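Scyllo-inosose 3-dehydrogenase (Thermotoga maritima, PDB 3IP1) catalyses the NAD(+)-dependent oxidation of scyllo-inosose to 3-dehydro-scyllo-inosose, probably as a step in myo-inositol degradation, and binds two zinc ions per subunit. Local coordinates at residues I232-G237 with G258-I263. Residues are numbered along the deposited sequence; the frame is centred on the assembly and turned at random.
Sequences ILKHAG and GADHVI
Lys234 and Gly258 bring the two backbones closest, their CA atoms 6.2 Å apart where the last turn of helix 224-235 passes the end of helix 248-257. Both helices finish in a Schellman motif, with Gly237 and Gly258 taking the positive phi. Beyond Gly258 the chain runs on through Ala259 and Asp260 into strand 261-263, an outermost strand of the parallel Rossmann sheet in this chain.

Of residues 232-237, Lys234 alone touches 258-263. Its CG stands roughly opposite the backbone N (chi1 -158°), and a bend at chi2 (56°) carries the aliphatic part past the carbonyl of Gly258, with Lys234 CD 3.6 Å from Gly258 O. The ammonium group then meets the Asp260 carboxylate, the two side chains crossing nearly at right angles. Lys234 NZ gives a salt-bridged hydrogen bond of 2.9 Å to the syn lone pair of Asp260 OD2. A weak second bond runs from Lys234 NZ to Asp260 OD1 at 3.2 Å.

Asp260 OD2 also accepts the backbone N-H of Val241, while Lys234 NZ donates to the carbonyl of Ala238. The ion pair joins the end of helix 224-235 to the loop leading into strand 261-263, these further bonds tie both partners to the start of strand 240-244 and the loop before it, and the ammonium group probably favours an ionised carboxylate.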
ATOM      1  N   ILE A 232       9.770  18.468  -6.789  1.00 25.12           N
ATOM      2  CA  ILE A 232       9.079  17.193  -6.981  1.00 24.99           C
ATOM      3  C   ILE A 232       7.667  17.233  -6.399  1.00 25.45           C
ATOM      4  O   ILE A 232       6.701  16.795  -7.040  1.00 25.85           O
ATOM      5  CB  ILE A 232       9.852  16.011  -6.353  1.00 24.18           C
ATOM      6  CG1 ILE A 232      11.126  15.701  -7.174  1.00 23.73           C
ATOM      7  CG2 ILE A 232       8.958  14.784  -6.288  1.00 24.60           C
ATOM      8  CD1 ILE A 232      12.252  15.001  -6.316  1.00 22.74           C
ATOM      9  N   LEU A 233       7.567  17.757  -5.182  1.00 25.64           N
ATOM     10  CA  LEU A 233       6.322  17.755  -4.440  1.00 26.03           C
ATOM     11  C   LEU A 233       5.322  18.781  -4.962  1.00 26.33           C
ATOM     12  O   LEU A 233       4.122  18.542  -4.894  1.00 26.29           O
ATOM     13  CB  LEU A 233       6.601  17.925  -2.949  1.00 26.02           C
ATOM     14  CG  LEU A 233       7.231  16.651  -2.360  1.00 26.87           C
ATOM     15  CD1 LEU A 233       7.787  16.874  -0.924  1.00 26.38           C
ATOM     16  CD2 LEU A 233       6.214  15.481  -2.408  1.00 25.91           C
ATOM     17  N   LYS A 234       5.808  19.904  -5.509  1.00 26.20           N
ATOM     18  CA  LYS A 234       4.920  20.793  -6.250  1.00 26.53           C
ATOM     19  C   LYS A 234       4.388  20.098  -7.507  1.00 26.95           C
ATOM     20  O   LYS A 234       3.184  20.064  -7.714  1.00 27.85           O
ATOM     21  CB  LYS A 234       5.566  22.138  -6.596  1.00 26.20           C
ATOM     22  CG  LYS A 234       4.561  23.249  -6.887  1.00 24.58           C
ATOM     23  CD  LYS A 234       3.573  23.454  -5.731  1.00 25.72           C
ATOM     24  CE  LYS A 234       2.468  24.468  -6.081  1.00 27.58           C
ATOM     25  NZ  LYS A 234       1.554  24.718  -4.918  1.00 29.53           N
ATOM     26  N   HIS A 235       5.275  19.512  -8.312  1.00 27.39           N
ATOM     27  CA  HIS A 235       4.853  18.726  -9.473  1.00 27.78           C
ATOM     28  C   HIS A 235       3.914  17.576  -9.097  1.00 27.59           C
ATOM     29  O   HIS A 235       3.078  17.179  -9.917  1.00 27.68           O
ATOM     30  CB  HIS A 235       6.051  18.240 -10.315  1.00 28.06           C
ATOM     31  CG  HIS A 235       6.534  19.268 -11.298  1.00 29.64           C
ATOM     32  ND1 HIS A 235       7.344  20.328 -10.933  1.00 30.31           N
ATOM     33  CD2 HIS A 235       6.277  19.432 -12.619  1.00 29.65           C
ATOM     34  CE1 HIS A 235       7.585  21.085 -11.990  1.00 29.53           C
ATOM     35  NE2 HIS A 235       6.940  20.569 -13.023  1.00 32.47           N
ATOM     36  N   ALA A 236       4.025  17.088  -7.857  1.00 26.60           N
ATOM     37  CA  ALA A 236       3.184  15.998  -7.354  1.00 26.45           C
ATOM     38  C   ALA A 236       1.801  16.457  -6.894  1.00 26.22           C
ATOM     39  O   ALA A 236       0.977  15.630  -6.478  1.00 25.60           O
ATOM     40  CB  ALA A 236       3.879  15.277  -6.214  1.00 26.33           C
ATOM     41  N   GLY A 237       1.566  17.768  -6.919  1.00 26.23           N
ATOM     42  CA  GLY A 237       0.238  18.315  -6.626  1.00 26.06           C
ATOM     43  C   GLY A 237       0.034  18.830  -5.212  1.00 26.65           C
ATOM     44  O   GLY A 237      -1.112  18.993  -4.766  1.00 25.85           O
ATOM     45  N   GLY A 258       8.980  26.542  -7.029  1.00 31.31           N
ATOM     46  CA  GLY A 258       7.552  26.348  -6.821  1.00 30.40           C
ATOM     47  C   GLY A 258       7.067  26.333  -5.384  1.00 30.35           C
ATOM     48  O   GLY A 258       5.875  26.140  -5.155  1.00 30.46           O
ATOM     49  N   ALA A 259       7.958  26.548  -4.417  1.00 29.59           N
ATOM     50  CA  ALA A 259       7.527  26.701  -3.018  1.00 29.78           C
ATOM     51  C   ALA A 259       6.535  27.852  -2.880  1.00 30.09           C
ATOM     52  O   ALA A 259       6.737  28.923  -3.444  1.00 30.19           O
ATOM     53  CB  ALA A 259       8.700  26.920  -2.096  1.00 29.19           C
ATOM     54  N   ASP A 260       5.477  27.625  -2.120  1.00 29.73           N
ATOM     55  CA  ASP A 260       4.466  28.640  -1.911  1.00 30.55           C
ATOM     56  C   ASP A 260       4.853  29.569  -0.776  1.00 31.12           C
ATOM     57  O   ASP A 260       4.477  30.741  -0.783  1.00 30.97           O
ATOM     58  CB  ASP A 260       3.124  27.981  -1.601  1.00 30.48           C
ATOM     59  CG  ASP A 260       2.666  27.068  -2.715  1.00 30.67           C
ATOM     60  OD1 ASP A 260       2.222  27.595  -3.750  1.00 29.83           O
ATOM     61  OD2 ASP A 260       2.775  25.830  -2.564  1.00 29.90           O
ATOM     62  N   HIS A 261       5.563  29.025   0.210  1.00 31.25           N
ATOM     63  CA  HIS A 261       6.018  29.801   1.351  1.00 32.16           C
ATOM     64  C   HIS A 261       7.419  29.381   1.743  1.00 32.45           C
ATOM     65  O   HIS A 261       7.768  28.187   1.693  1.00 31.84           O
ATOM     66  CB  HIS A 261       5.084  29.629   2.549  1.00 31.82           C
ATOM     67  CG  HIS A 261       3.647  29.893   2.234  1.00 33.17           C
ATOM     68  ND1 HIS A 261       3.165  31.159   1.967  1.00 35.09           N
ATOM     69  CD2 HIS A 261       2.584  29.058   2.146  1.00 32.90           C
ATOM     70  CE1 HIS A 261       1.868  31.090   1.722  1.00 35.56           C
ATOM     71  NE2 HIS A 261       1.492  29.826   1.823  1.00 34.29           N
ATOM     72  N   VAL A 262       8.221  30.370   2.123  1.00 32.78           N
ATOM     73  CA  VAL A 262       9.538  30.099   2.671  1.00 33.41           C
ATOM     74  C   VAL A 262       9.666  30.714   4.063  1.00 33.88           C
ATOM     75  O   VAL A 262       9.119  31.779   4.322  1.00 34.11           O
ATOM     76  CB  VAL A 262      10.676  30.557   1.721  1.00 33.77           C
ATOM     77  CG1 VAL A 262      10.680  29.703   0.454  1.00 33.09           C
ATOM     78  CG2 VAL A 262      10.570  32.057   1.388  1.00 33.39           C
ATOM     79  N   ILE A 263      10.368  30.010   4.946  1.00 34.02           N
ATOM     80  CA  ILE A 263      10.563  30.400   6.325  1.00 34.45           C
ATOM     81  C   ILE A 263      12.068  30.493   6.631  1.00 35.05           C
ATOM     82  O   ILE A 263      12.835  29.543   6.405  1.00 34.57           O
ATOM     83  CB  ILE A 263       9.914  29.365   7.297  1.00 34.46           C
ATOM     84  CG1 ILE A 263       8.395  29.276   7.092  1.00 34.91           C
ATOM     85  CG2 ILE A 263      10.234  29.699   8.760  1.00 34.32           C
ATOM     86  CD1 ILE A 263       7.731  28.081   7.822  1.00 33.09           C
TER